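Local coordinates for protein homoserine O-acetyltransferase (Bacillus anthracis str. 'Ames Ancestor', PDB 3I1I) that probably transfers an acetyl group from acetyl-CoA to the hydroxyl of homoserine, at residues R23-Q28 with D123-T128; N93-Q98 with T107-I112; T18-R23 with T128-A133. All blocks are in the same frame, centred on the assembly; numbering follows the deposited sequence.

Contact 1. Residues R23-Q28 with D123-T128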
ATOM      1  N   ARG A  23      26.296   1.213 -16.069  1.00 29.71           N
ATOM      2  CA  ARG A  23      26.921   2.211 -15.203  1.00 29.94           C
ATOM      3  C   ARG A  23      28.191   1.615 -14.520  1.00 30.24           C
ATOM      4  O   ARG A  23      28.182   0.445 -14.115  1.00 30.45           O
ATOM      5  CB  ARG A  23      25.910   2.669 -14.163  1.00 30.44           C
ATOM      6  CG  ARG A  23      26.407   3.737 -13.211  1.00 30.72           C
ATOM      7  CD  ARG A  23      26.401   5.103 -13.845  1.00 31.94           C
ATOM      8  NE  ARG A  23      26.742   6.092 -12.826  1.00 33.28           N
ATOM      9  CZ  ARG A  23      25.896   6.591 -11.928  1.00 33.52           C
ATOM     10  NH1 ARG A  23      24.608   6.238 -11.920  1.00 31.39           N
ATOM     11  NH2 ARG A  23      26.349   7.454 -11.028  1.00 35.78           N
ATOM     12  N   THR A  24      29.277   2.401 -14.422  1.00 29.48           N
ATOM     13  CA  THR A  24      30.505   1.928 -13.786  1.00 28.98           C
ATOM     14  C   THR A  24      30.847   2.789 -12.578  1.00 28.87           C
ATOM     15  O   THR A  24      30.999   3.992 -12.718  1.00 30.19           O
ATOM     16  CB  THR A  24      31.696   1.844 -14.798  1.00 29.17           C
ATOM     17  OG1 THR A  24      31.355   0.926 -15.857  1.00 29.91           O
ATOM     18  CG2 THR A  24      32.977   1.348 -14.119  1.00 26.42           C
ATOM     19  N   ILE A  25      30.917   2.186 -11.387  1.00 27.55           N
ATOM     20  CA  ILE A  25      31.287   2.913 -10.185  1.00 26.84           C
ATOM     21  C   ILE A  25      32.112   1.974  -9.302  1.00 26.97           C
ATOM     22  O   ILE A  25      32.092   0.765  -9.507  1.00 26.89           O
ATOM     23  CB  ILE A  25      30.020   3.447  -9.408  1.00 27.10           C
ATOM     24  CG1 ILE A  25      29.066   2.294  -9.038  1.00 26.87           C
ATOM     25  CG2 ILE A  25      29.278   4.486 -10.219  1.00 23.95           C
ATOM     26  CD1 ILE A  25      28.124   2.580  -7.859  1.00 25.15           C
ATOM     27  N   PRO A  26      32.893   2.527  -8.366  1.00 26.81           N
ATOM     28  CA  PRO A  26      33.479   1.692  -7.311  1.00 26.25           C
ATOM     29  C   PRO A  26      32.407   1.104  -6.370  1.00 26.11           C
ATOM     30  O   PRO A  26      31.439   1.786  -6.007  1.00 24.44           O
ATOM     31  CB  PRO A  26      34.392   2.671  -6.518  1.00 25.87           C
ATOM     32  CG  PRO A  26      34.566   3.869  -7.382  1.00 26.27           C
ATOM     33  CD  PRO A  26      33.392   3.920  -8.330  1.00 27.15           C
ATOM     34  N   VAL A  27      32.629  -0.131  -5.945  1.00 26.00           N
ATOM     35  CA  VAL A  27      31.732  -0.809  -5.018  1.00 26.24           C
ATOM     36  C   VAL A  27      32.532  -1.531  -3.931  1.00 26.98           C
ATOM     37  O   VAL A  27      33.685  -1.894  -4.144  1.00 27.45           O
ATOM     38  CB  VAL A  27      30.869  -1.862  -5.770  1.00 26.09           C
ATOM     39  CG1 VAL A  27      30.009  -1.192  -6.878  1.00 25.01           C
ATOM     40  CG2 VAL A  27      31.743  -2.894  -6.355  1.00 23.61           C
ATOM     41  N   GLN A  28      31.901  -1.738  -2.783  1.00 27.04           N
ATOM     42  CA  GLN A  28      32.431  -2.577  -1.712  1.00 27.18           C
ATOM     43  C   GLN A  28      31.314  -3.512  -1.258  1.00 27.05           C
ATOM     44  O   GLN A  28      30.147  -3.258  -1.502  1.00 26.51           O
ATOM     45  CB  GLN A  28      32.880  -1.741  -0.528  1.00 27.33           C
ATOM     46  CG  GLN A  28      31.787  -0.771  -0.050  1.00 30.16           C
ATOM     47  CD  GLN A  28      32.144   0.026   1.197  1.00 31.22           C
ATOM     48  OE1 GLN A  28      33.304   0.121   1.578  1.00 32.17           O
ATOM     49  NE2 GLN A  28      31.115   0.580   1.858  1.00 29.98           N
ATOM     50  N   ASP A 123      20.703   9.327  -7.865  1.00 28.24           N
ATOM     51  CA  ASP A 123      21.675   9.075  -8.920  1.00 27.84           C
ATOM     52  C   ASP A 123      22.302   7.672  -8.816  1.00 27.04           C
ATOM     53  O   ASP A 123      23.049   7.265  -9.708  1.00 25.62           O
ATOM     54  CB  ASP A 123      22.764  10.157  -8.949  1.00 28.28           C
ATOM     55  CG  ASP A 123      23.737   9.984 -10.130  1.00 30.21           C
ATOM     56  OD1 ASP A 123      23.263   9.860 -11.277  1.00 28.73           O
ATOM     57  OD2 ASP A 123      24.969   9.920  -9.901  1.00 34.44           O
ATOM     58  N   PHE A 124      22.005   6.908  -7.759  1.00 26.58           N
ATOM     59  CA  PHE A 124      22.532   5.542  -7.718  1.00 26.06           C
ATOM     60  C   PHE A 124      21.968   4.696  -8.857  1.00 25.69           C
ATOM     61  O   PHE A 124      20.812   4.837  -9.222  1.00 25.39           O
ATOM     62  CB  PHE A 124      22.278   4.860  -6.378  1.00 26.46           C
ATOM     63  CG  PHE A 124      23.142   3.655  -6.164  1.00 26.48           C
ATOM     64  CD1 PHE A 124      24.451   3.806  -5.728  1.00 27.28           C
ATOM     65  CD2 PHE A 124      22.673   2.389  -6.455  1.00 25.28           C
ATOM     66  CE1 PHE A 124      25.276   2.717  -5.550  1.00 27.88           C
ATOM     67  CE2 PHE A 124      23.486   1.283  -6.281  1.00 25.97           C
ATOM     68  CZ  PHE A 124      24.799   1.442  -5.838  1.00 27.63           C
ATOM     69  N   PRO A 125      22.791   3.819  -9.443  1.00 25.67           N
ATOM     70  CA  PRO A 125      22.247   3.057 -10.558  1.00 25.65           C
ATOM     71  C   PRO A 125      21.308   1.957 -10.111  1.00 25.33           C
ATOM     72  O   PRO A 125      21.459   1.416  -9.029  1.00 24.89           O
ATOM     73  CB  PRO A 125      23.479   2.421 -11.201  1.00 25.80           C
ATOM     74  CG  PRO A 125      24.493   2.373 -10.126  1.00 26.30           C
ATOM     75  CD  PRO A 125      24.228   3.568  -9.247  1.00 25.98           C
ATOM     76  N   VAL A 126      20.361   1.631 -10.972  1.00 24.72           N
ATOM     77  CA  VAL A 126      19.519   0.489 -10.775  1.00 24.05           C
ATOM     78  C   VAL A 126      20.378  -0.755 -10.790  1.00 24.90           C
ATOM     79  O   VAL A 126      21.246  -0.924 -11.714  1.00 25.68           O
ATOM     80  CB  VAL A 126      18.469   0.402 -11.879  1.00 24.20           C
ATOM     81  CG1 VAL A 126      17.704  -0.915 -11.772  1.00 21.22           C
ATOM     82  CG2 VAL A 126      17.537   1.657 -11.812  1.00 22.47           C
ATOM     83  N   PHE A 127      20.152  -1.608  -9.783  1.00 23.84           N
ATOM     84  CA  PHE A 127      20.783  -2.904  -9.721  1.00 23.68           C
ATOM     85  C   PHE A 127      19.774  -4.044  -9.754  1.00 23.78           C
ATOM     86  O   PHE A 127      18.627  -3.880  -9.339  1.00 23.44           O
ATOM     87  CB  PHE A 127      21.668  -3.015  -8.462  1.00 23.72           C
ATOM     88  CG  PHE A 127      20.930  -3.449  -7.208  1.00 21.88           C
ATOM     89  CD1 PHE A 127      20.958  -4.765  -6.807  1.00 20.44           C
ATOM     90  CD2 PHE A 127      20.237  -2.524  -6.430  1.00 21.49           C
ATOM     91  CE1 PHE A 127      20.316  -5.175  -5.660  1.00 22.73           C
ATOM     92  CE2 PHE A 127      19.570  -2.909  -5.280  1.00 20.30           C
ATOM     93  CZ  PHE A 127      19.600  -4.242  -4.888  1.00 22.16           C
ATOM     94  N   THR A 128      20.257  -5.203 -10.210  1.00 23.27           N
ATOM     95  CA  THR A 128      19.528  -6.443 -10.185  1.00 22.79           C
ATOM     96  C   THR A 128      20.279  -7.465  -9.344  1.00 22.99           C
ATOM     97  O   THR A 128      21.418  -7.249  -8.927  1.00 22.32           O
ATOM     98  CB  THR A 128      19.418  -7.025 -11.585  1.00 23.66           C
ATOM     99  OG1 THR A 128      20.717  -7.473 -12.031  1.00 22.09           O
ATOM    100  CG2 THR A 128      18.850  -5.981 -12.526  1.00 21.75           C
TER
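The backbone carbonyl of Asp123 receives NH1 of Arg23 at 2.9 Å from NH1 to O, and the N-H...O angle of 169° marks a nearly straight bond. NH1 also lies almost on the extended C=O line of Asp123, while the oxygen stays close to the guanidinium plane, so the carbonyl is met by an edge of the group. The second amino nitrogen turns to the carboxylate of the same residue: Arg23 NH2 and Asp123 OD2 are 3.0 Å apart, a salt bridge whose hydrogen bond is weak, its N-H...O angle only 134°. One arginine thus holds both the main chain and the side chain of Asp123, which should restrain the rotation of its guanidinium. The route there runs past Pro125. With CG trans to the backbone N (chi1 -178°) and the chain bent at chi2, CG of Arg23 rests 3.8 Å from CB of Pro125, the two side chains crossing at about a right angle. Deeper in, Ile25 completes the apolar part: its CD1 comes to 3.7 Å from CE1 of Phe124, an oblique approach to the ring, and also touches CD of Pro125. Tyr120 meets the Phe124 ring edge-to-face, and Tyr282 of helix 277-289 hydrogen-bonds the Phe124 carbonyl. The result is a salt bridge at the more exposed end and apolar packing of Ile25, Phe124 and Pro125 beside it, joining the start of strand 24-34, near one margin of the central alpha/beta hydrolase sheet, to the loop that leads into helix 129-142.

Contact 2. Residues N93-Q98 with T107-I112; sequences NLCNVQ and TGPKSI. With ACT (acetate ion), chain D.
Thr107, Cys95 and Leu94 bury the most surface where a type II beta turn packs against the residues that lead into a second, type I turn, both within the long loop that follows strand 87-91 of the alpha/beta hydrolase fold. The turn from Asn93 to Asn96 presents the amide of Cys95 to the carbonyl of Thr107; N and O are 2.9 Å apart and the N-H...O angle is 169°. The donor nevertheless stands above the carbonyl plane, 37° out of it. Leu94 and Thr107 lie side by side and point the same way, with CD2 of Leu94 at 4.0 Å from CB of Thr107. The hydroxyl of Thr107 has its main partner in the backbone N of Gln28, on strand 24-34; an acetate ion, probably from the crystallisation liquor, lies farther off, and any bond to it is weak and unsettled. The second turn, from Gly108 to Ser111, is braced from inside, since Gly108 N donates to Ser111 OG at 3.0 Å. Tyr282 of helix 277-289 packs on both Cys95 and Pro109. The thiol of Cys95, placed trans to its own carbonyl carbon (chi1 -57°), reaches across to the proline ring, SG lying 3.9 Å from CD of Pro109.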
ATOM      1  N   ASN A  93      24.380  -7.663   0.306  1.00 22.91           N
ATOM      2  CA  ASN A  93      23.875  -7.246  -0.984  1.00 22.54           C
ATOM      3  C   ASN A  93      24.073  -5.748  -1.220  1.00 22.59           C
ATOM      4  O   ASN A  93      24.092  -4.944  -0.263  1.00 22.07           O
ATOM      5  CB  ASN A  93      22.396  -7.594  -1.079  1.00 22.26           C
ATOM      6  CG  ASN A  93      22.141  -9.057  -1.014  1.00 22.35           C
ATOM      7  OD1 ASN A  93      23.037  -9.868  -1.249  1.00 24.09           O
ATOM      8  ND2 ASN A  93      20.898  -9.431  -0.717  1.00 22.06           N
ATOM      9  N   LEU A  94      24.235  -5.366  -2.483  1.00 22.55           N
ATOM     10  CA  LEU A  94      24.124  -3.938  -2.871  1.00 23.70           C
ATOM     11  C   LEU A  94      22.828  -3.253  -2.297  1.00 23.09           C
ATOM     12  O   LEU A  94      21.786  -3.909  -2.134  1.00 22.16           O
ATOM     13  CB  LEU A  94      24.073  -3.807  -4.402  1.00 24.45           C
ATOM     14  CG  LEU A  94      25.320  -3.887  -5.288  1.00 26.41           C
ATOM     15  CD1 LEU A  94      24.851  -3.996  -6.752  1.00 25.99           C
ATOM     16  CD2 LEU A  94      26.215  -2.643  -5.061  1.00 25.16           C
ATOM     17  N   CYS A  95      22.923  -1.960  -2.014  1.00 22.46           N
ATOM     18  CA  CYS A  95      21.840  -1.196  -1.417  1.00 23.12           C
ATOM     19  C   CYS A  95      21.230  -1.849  -0.165  1.00 24.03           C
ATOM     20  O   CYS A  95      20.008  -1.747   0.064  1.00 22.95           O
ATOM     21  CB  CYS A  95      20.742  -0.970  -2.436  1.00 23.50           C
ATOM     22  SG  CYS A  95      21.335  -0.145  -3.910  1.00 23.29           S
ATOM     23  N   ASN A  96      22.076  -2.491   0.650  1.00 24.35           N
ATOM     24  CA  ASN A  96      21.593  -3.148   1.842  1.00 25.26           C
ATOM     25  C   ASN A  96      20.774  -2.132   2.618  1.00 26.24           C
ATOM     26  O   ASN A  96      21.208  -0.989   2.773  1.00 27.18           O
ATOM     27  CB  ASN A  96      22.742  -3.677   2.695  1.00 24.23           C
ATOM     28  CG  ASN A  96      22.254  -4.556   3.824  1.00 24.93           C
ATOM     29  OD1 ASN A  96      21.783  -4.058   4.845  1.00 21.98           O
ATOM     30  ND2 ASN A  96      22.381  -5.875   3.660  1.00 24.21           N
ATOM     31  N   VAL A  97      19.597  -2.527   3.082  1.00 27.24           N
ATOM     32  CA  VAL A  97      18.686  -1.562   3.701  1.00 28.87           C
ATOM     33  C   VAL A  97      19.127  -1.157   5.102  1.00 30.84           C
ATOM     34  O   VAL A  97      18.875  -0.023   5.535  1.00 31.73           O
ATOM     35  CB  VAL A  97      17.213  -2.058   3.725  1.00 28.73           C
ATOM     36  CG1 VAL A  97      16.793  -2.446   2.329  1.00 27.36           C
ATOM     37  CG2 VAL A  97      17.030  -3.214   4.713  1.00 27.05           C
ATOM     38  N   GLN A  98      19.787  -2.069   5.805  1.00 33.05           N
ATOM     39  CA  GLN A  98      20.252  -1.818   7.172  1.00 34.83           C
ATOM     40  C   GLN A  98      21.526  -1.040   7.139  1.00 36.54           C
ATOM     41  O   GLN A  98      22.527  -1.462   7.736  1.00 36.00           O
ATOM     42  CB  GLN A  98      20.550  -3.118   7.886  1.00 34.44           C
ATOM     43  CG  GLN A  98      19.363  -3.956   8.129  1.00 34.45           C
ATOM     44  CD  GLN A  98      19.705  -5.084   9.065  1.00 36.45           C
ATOM     45  OE1 GLN A  98      20.295  -4.855  10.141  1.00 36.39           O
ATOM     46  NE2 GLN A  98      19.346  -6.322   8.675  1.00 38.20           N
ATOM     47  N   THR A 107      27.357  -0.858  -0.970  1.00 25.70           N
ATOM     48  CA  THR A 107      27.319   0.335  -1.805  1.00 26.30           C
ATOM     49  C   THR A 107      25.892   0.601  -2.245  1.00 25.78           C
ATOM     50  O   THR A 107      25.212  -0.296  -2.699  1.00 25.02           O
ATOM     51  CB  THR A 107      28.224   0.194  -3.042  1.00 26.64           C
ATOM     52  OG1 THR A 107      29.527  -0.185  -2.602  1.00 28.23           O
ATOM     53  CG2 THR A 107      28.299   1.517  -3.816  1.00 25.57           C
ATOM     54  N   GLY A 108      25.454   1.843  -2.077  1.00 26.14           N
ATOM     55  CA  GLY A 108      24.070   2.232  -2.302  1.00 25.85           C
ATOM     56  C   GLY A 108      23.863   3.743  -2.263  1.00 26.24           C
ATOM     57  O   GLY A 108      24.835   4.522  -2.310  1.00 25.17           O
ATOM     58  N   PRO A 109      22.593   4.176  -2.188  1.00 26.33           N
ATOM     59  CA  PRO A 109      22.272   5.579  -2.254  1.00 26.73           C
ATOM     60  C   PRO A 109      22.834   6.412  -1.113  1.00 27.01           C
ATOM     61  O   PRO A 109      22.974   7.624  -1.274  1.00 26.40           O
ATOM     62  CB  PRO A 109      20.733   5.613  -2.229  1.00 27.40           C
ATOM     63  CG  PRO A 109      20.280   4.234  -2.424  1.00 27.17           C
ATOM     64  CD  PRO A 109      21.393   3.330  -2.086  1.00 26.65           C
ATOM     65  N   LYS A 110      23.136   5.794   0.025  1.00 27.74           N
ATOM     66  CA  LYS A 110      23.822   6.518   1.084  1.00 29.04           C
ATOM     67  C   LYS A 110      25.310   6.675   0.860  1.00 29.31           C
ATOM     68  O   LYS A 110      25.948   7.476   1.565  1.00 30.86           O
ATOM     69  CB  LYS A 110      23.619   5.860   2.448  1.00 29.45           C
ATOM     70  CG  LYS A 110      22.330   6.237   3.172  1.00 32.82           C
ATOM     71  CD  LYS A 110      22.206   7.770   3.442  1.00 37.24           C
ATOM     72  CE  LYS A 110      20.721   8.245   3.513  1.00 39.56           C
ATOM     73  NZ  LYS A 110      20.453   9.683   3.062  1.00 40.33           N
ATOM     74  N   SER A 111      25.888   5.919  -0.066  1.00 29.25           N
ATOM     75  CA  SER A 111      27.329   5.959  -0.273  1.00 29.69           C
ATOM     76  C   SER A 111      27.729   7.291  -0.908  1.00 31.08           C
ATOM     77  O   SER A 111      26.928   7.924  -1.618  1.00 30.55           O
ATOM     78  CB  SER A 111      27.789   4.767  -1.135  1.00 29.84           C
ATOM     79  OG  SER A 111      27.448   3.527  -0.514  1.00 28.51           O
ATOM     80  N   ILE A 112      28.964   7.730  -0.635  1.00 32.25           N
ATOM     81  CA  ILE A 112      29.479   8.965  -1.218  1.00 32.91           C
ATOM     82  C   ILE A 112      29.923   8.694  -2.649  1.00 34.25           C
ATOM     83  O   ILE A 112      30.675   7.775  -2.904  1.00 33.80           O
ATOM     84  CB  ILE A 112      30.709   9.514  -0.443  1.00 33.07           C
ATOM     85  CG1 ILE A 112      30.389   9.694   1.053  1.00 33.23           C
ATOM     86  CG2 ILE A 112      31.216  10.806  -1.088  1.00 30.93           C
ATOM     87  CD1 ILE A 112      29.251  10.662   1.373  1.00 32.54           C
TER
HETATM   88  C   ACT D 503      32.035   3.022  -2.046  1.00 60.56           C
HETATM   89  O   ACT D 503      31.816   4.078  -2.706  1.00 60.32           O
HETATM   90  OXT ACT D 503      31.070   2.626  -1.336  1.00 60.21           O
HETATM   91  CH3 ACT D 503      33.352   2.279  -2.098  1.00 59.83           C

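Contact 3. Residues T18-R23 with T128-A133; sequences TFENGR and TFLDVA
Phe19 crosses the side chain of Asp131 at about a right angle, its CD1 lying 3.8 Å from Asp131 OD2. The firmest link across the contact is made next to it, where Asp131 OD1 accepts the backbone amide of Glu20, N to OD1 2.8 Å, on its syn lone pair, the side of the other carboxylate oxygen. Tyr17 OH is a further partner of OD1. The other oxygen is equally engaged: Asp131 OD2 takes the backbone N of Thr128 at 3.0 Å, on its anti side, and a water that bridges to Asn21 N. Thr128 returns the bond, its OG1 accepting from Asp131 N at 3.2 Å, and this reciprocal pair is the capping box that begins helix 129-142. Asp131 therefore serves its own helix end and the 18-23 turn at once; the donors around it would probably stabilise the charged carboxylate. The side chain of Glu20 was modelled in two conformers, and its contacts hold for one of them. In that conformer CG slides past Asp131 OD1 at 3.3 Å, and the bend at chi2 (-65°) takes the carboxylate over Leu130, with Glu20 CD at 3.8 Å from Leu130 CD2, and onward to a salt bridge with Arg134, which probably eases the nearness of the two acidic groups. The turn is type I from Phe19 to Gly22, overlapped by an Asx turn in which Asn21 OD1 accepts from Arg23 N. Tyr251 of the second subunit packs on Thr128. In the fold, this is the hairpin connection between strands 10-18 and 24-34 resting on the first turn of helix 129-142, with the Phe19 side chain packed against Ile25 and Val27 of strand 24-34 and against Leu94 and Phe127 of the loops.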
ATOM      1  N   THR A  18      31.182  -2.642 -13.349  1.00 29.84           N
ATOM      2  CA  THR A  18      30.190  -2.265 -14.342  1.00 30.18           C
ATOM      3  C   THR A  18      28.885  -3.029 -14.146  1.00 30.49           C
ATOM      4  O   THR A  18      28.829  -4.255 -14.246  1.00 30.84           O
ATOM      5  CB  THR A  18      30.728  -2.467 -15.762  1.00 30.26           C
ATOM      6  OG1 THR A  18      31.908  -1.659 -15.914  1.00 28.47           O
ATOM      7  CG2 THR A  18      29.669  -2.070 -16.818  1.00 28.56           C
ATOM      8  N   PHE A  19      27.837  -2.278 -13.858  1.00 30.56           N
ATOM      9  CA  PHE A  19      26.507  -2.838 -13.623  1.00 30.29           C
ATOM     10  C   PHE A  19      25.905  -3.322 -14.952  1.00 30.57           C
ATOM     11  O   PHE A  19      26.319  -2.883 -16.071  1.00 30.15           O
ATOM     12  CB  PHE A  19      25.583  -1.777 -12.993  1.00 30.24           C
ATOM     13  CG  PHE A  19      25.851  -1.502 -11.540  1.00 28.15           C
ATOM     14  CD1 PHE A  19      24.916  -1.845 -10.585  1.00 27.40           C
ATOM     15  CD2 PHE A  19      27.034  -0.885 -11.127  1.00 29.31           C
ATOM     16  CE1 PHE A  19      25.147  -1.579  -9.225  1.00 26.82           C
ATOM     17  CE2 PHE A  19      27.279  -0.603  -9.766  1.00 28.09           C
ATOM     18  CZ  PHE A  19      26.338  -0.970  -8.815  1.00 27.07           C
ATOM     19  N   GLU A  20      24.905  -4.189 -14.833  1.00 30.51           N
ATOM     20  CA  GLU A  20      24.238  -4.750 -15.996  0.50 31.14           C
ATOM     21  C   GLU A  20      23.655  -3.661 -16.912  1.00 31.22           C
ATOM     22  O   GLU A  20      23.573  -3.843 -18.126  1.00 30.91           O
ATOM     23  CB  GLU A  20      23.159  -5.740 -15.549  0.50 31.55           C
ATOM     24  CG  GLU A  20      23.752  -7.066 -14.994  0.50 33.71           C
ATOM     25  CD  GLU A  20      24.502  -7.885 -16.073  0.50 36.08           C
ATOM     26  OE1 GLU A  20      24.061  -7.852 -17.254  0.50 37.13           O
ATOM     27  OE2 GLU A  20      25.519  -8.563 -15.742  0.50 36.37           O
ATOM     28  N   ASN A  21      23.264  -2.515 -16.335  1.00 31.15           N
ATOM     29  CA  ASN A  21      22.785  -1.388 -17.158  1.00 30.93           C
ATOM     30  C   ASN A  21      23.899  -0.503 -17.690  1.00 30.86           C
ATOM     31  O   ASN A  21      23.636   0.523 -18.308  1.00 30.83           O
ATOM     32  CB  ASN A  21      21.736  -0.530 -16.434  1.00 30.71           C
ATOM     33  CG  ASN A  21      22.272   0.128 -15.181  1.00 31.54           C
ATOM     34  OD1 ASN A  21      23.461   0.401 -15.061  1.00 29.79           O
ATOM     35  ND2 ASN A  21      21.370   0.389 -14.226  1.00 33.31           N
ATOM     36  N   GLY A  22      25.144  -0.876 -17.439  1.00 30.99           N
ATOM     37  CA  GLY A  22      26.249  -0.191 -18.056  1.00 30.14           C
ATOM     38  C   GLY A  22      26.875   0.866 -17.208  1.00 30.19           C
ATOM     39  O   GLY A  22      27.900   1.391 -17.590  1.00 31.05           O
ATOM     40  N   ARG A  23      26.296   1.213 -16.069  1.00 29.71           N
ATOM     41  CA  ARG A  23      26.921   2.211 -15.203  1.00 29.94           C
ATOM     42  C   ARG A  23      28.191   1.615 -14.520  1.00 30.24           C
ATOM     43  O   ARG A  23      28.182   0.445 -14.115  1.00 30.45           O
ATOM     44  CB  ARG A  23      25.910   2.669 -14.163  1.00 30.44           C
ATOM     45  CG  ARG A  23      26.407   3.737 -13.211  1.00 30.72           C
ATOM     46  CD  ARG A  23      26.401   5.103 -13.845  1.00 31.94           C
ATOM     47  NE  ARG A  23      26.742   6.092 -12.826  1.00 33.28           N
ATOM     48  CZ  ARG A  23      25.896   6.591 -11.928  1.00 33.52           C
ATOM     49  NH1 ARG A  23      24.608   6.238 -11.920  1.00 31.39           N
ATOM     50  NH2 ARG A  23      26.349   7.454 -11.028  1.00 35.78           N
ATOM     51  N   THR A 128      20.257  -5.203 -10.210  1.00 23.27           N
ATOM     52  CA  THR A 128      19.528  -6.443 -10.185  1.00 22.79           C
ATOM     53  C   THR A 128      20.279  -7.465  -9.344  1.00 22.99           C
ATOM     54  O   THR A 128      21.418  -7.249  -8.927  1.00 22.32           O
ATOM     55  CB  THR A 128      19.418  -7.025 -11.585  1.00 23.66           C
ATOM     56  OG1 THR A 128      20.717  -7.473 -12.031  1.00 22.09           O
ATOM     57  CG2 THR A 128      18.850  -5.981 -12.526  1.00 21.75           C
ATOM     58  N   PHE A 129      19.647  -8.595  -9.105  1.00 22.86           N
ATOM     59  CA  PHE A 129      20.291  -9.655  -8.357  1.00 23.12           C
ATOM     60  C   PHE A 129      21.327 -10.360  -9.169  1.00 23.29           C
ATOM     61  O   PHE A 129      22.145 -11.076  -8.629  1.00 23.43           O
ATOM     62  CB  PHE A 129      19.257 -10.607  -7.735  1.00 23.10           C
ATOM     63  CG  PHE A 129      18.441  -9.931  -6.643  1.00 23.44           C
ATOM     64  CD1 PHE A 129      19.079  -9.404  -5.510  1.00 22.81           C
ATOM     65  CD2 PHE A 129      17.075  -9.757  -6.771  1.00 25.08           C
ATOM     66  CE1 PHE A 129      18.365  -8.729  -4.528  1.00 22.30           C
ATOM     67  CE2 PHE A 129      16.358  -9.080  -5.785  1.00 25.06           C
ATOM     68  CZ  PHE A 129      17.015  -8.554  -4.664  1.00 22.66           C
ATOM     69  N   LEU A 130      21.341 -10.120 -10.477  1.00 24.02           N
ATOM     70  CA  LEU A 130      22.458 -10.574 -11.291  1.00 23.55           C
ATOM     71  C   LEU A 130      23.716  -9.734 -10.986  1.00 23.20           C
ATOM     72  O   LEU A 130      24.829 -10.295 -10.892  1.00 23.52           O
ATOM     73  CB  LEU A 130      22.109 -10.580 -12.751  1.00 23.06           C
ATOM     74  CG  LEU A 130      23.229 -10.929 -13.730  1.00 23.95           C
ATOM     75  CD1 LEU A 130      23.967 -12.195 -13.319  1.00 20.59           C
ATOM     76  CD2 LEU A 130      22.608 -11.027 -15.165  1.00 20.63           C
ATOM     77  N   ASP A 131      23.545  -8.427 -10.769  1.00 22.47           N
ATOM     78  CA  ASP A 131      24.684  -7.583 -10.346  1.00 22.07           C
ATOM     79  C   ASP A 131      25.318  -8.106  -9.071  1.00 22.41           C
ATOM     80  O   ASP A 131      26.542  -8.181  -8.986  1.00 22.53           O
ATOM     81  CB  ASP A 131      24.277  -6.145 -10.151  1.00 21.98           C
ATOM     82  CG  ASP A 131      23.994  -5.445 -11.466  1.00 22.40           C
ATOM     83  OD1 ASP A 131      24.884  -5.497 -12.331  1.00 25.34           O
ATOM     84  OD2 ASP A 131      22.897  -4.858 -11.648  1.00 22.14           O
ATOM     85  N   VAL A 132      24.488  -8.549  -8.119  1.00 21.63           N
ATOM     86  CA  VAL A 132      24.996  -9.090  -6.878  1.00 21.25           C
ATOM     87  C   VAL A 132      25.791 -10.412  -7.109  1.00 22.14           C
ATOM     88  O   VAL A 132      26.873 -10.608  -6.535  1.00 22.23           O
ATOM     89  CB  VAL A 132      23.885  -9.245  -5.807  1.00 21.44           C
ATOM     90  CG1 VAL A 132      24.398 -10.033  -4.602  1.00 17.68           C
ATOM     91  CG2 VAL A 132      23.313  -7.832  -5.388  1.00 19.76           C
ATOM     92  N   ALA A 133      25.265 -11.276  -7.963  1.00 21.95           N
ATOM     93  CA  ALA A 133      25.910 -12.516  -8.326  1.00 22.18           C
ATOM     94  C   ALA A 133      27.269 -12.218  -9.032  1.00 23.20           C
ATOM     95  O   ALA A 133      28.265 -12.884  -8.762  1.00 23.34           O
ATOM     96  CB  ALA A 133      24.968 -13.347  -9.229  1.00 20.54           C
TER
HETATM   97  O   HOH W   1      22.153  -2.815 -13.303  1.00 27.75           O

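From the N terminus the chain first meets contact 3, where the turn after strand 10-18 closes a long loop against the start of helix 129-142. Contact 1 begins at once on strand 24-34 and returns just ahead of that helix, so it nests inside contact 3, sharing Arg23 and Thr128. Contact 2 closes a short loop of its own after strand 87-91 and nests within both; none cross. The centres lie about 7 Å apart for contacts 1 and 3, about 10 Å for contacts 1 and 2, and about 14 Å for contacts 2 and 3. Together they tie the first hairpin of the central sheet to the loop between strand 87-91 and helix 129-142.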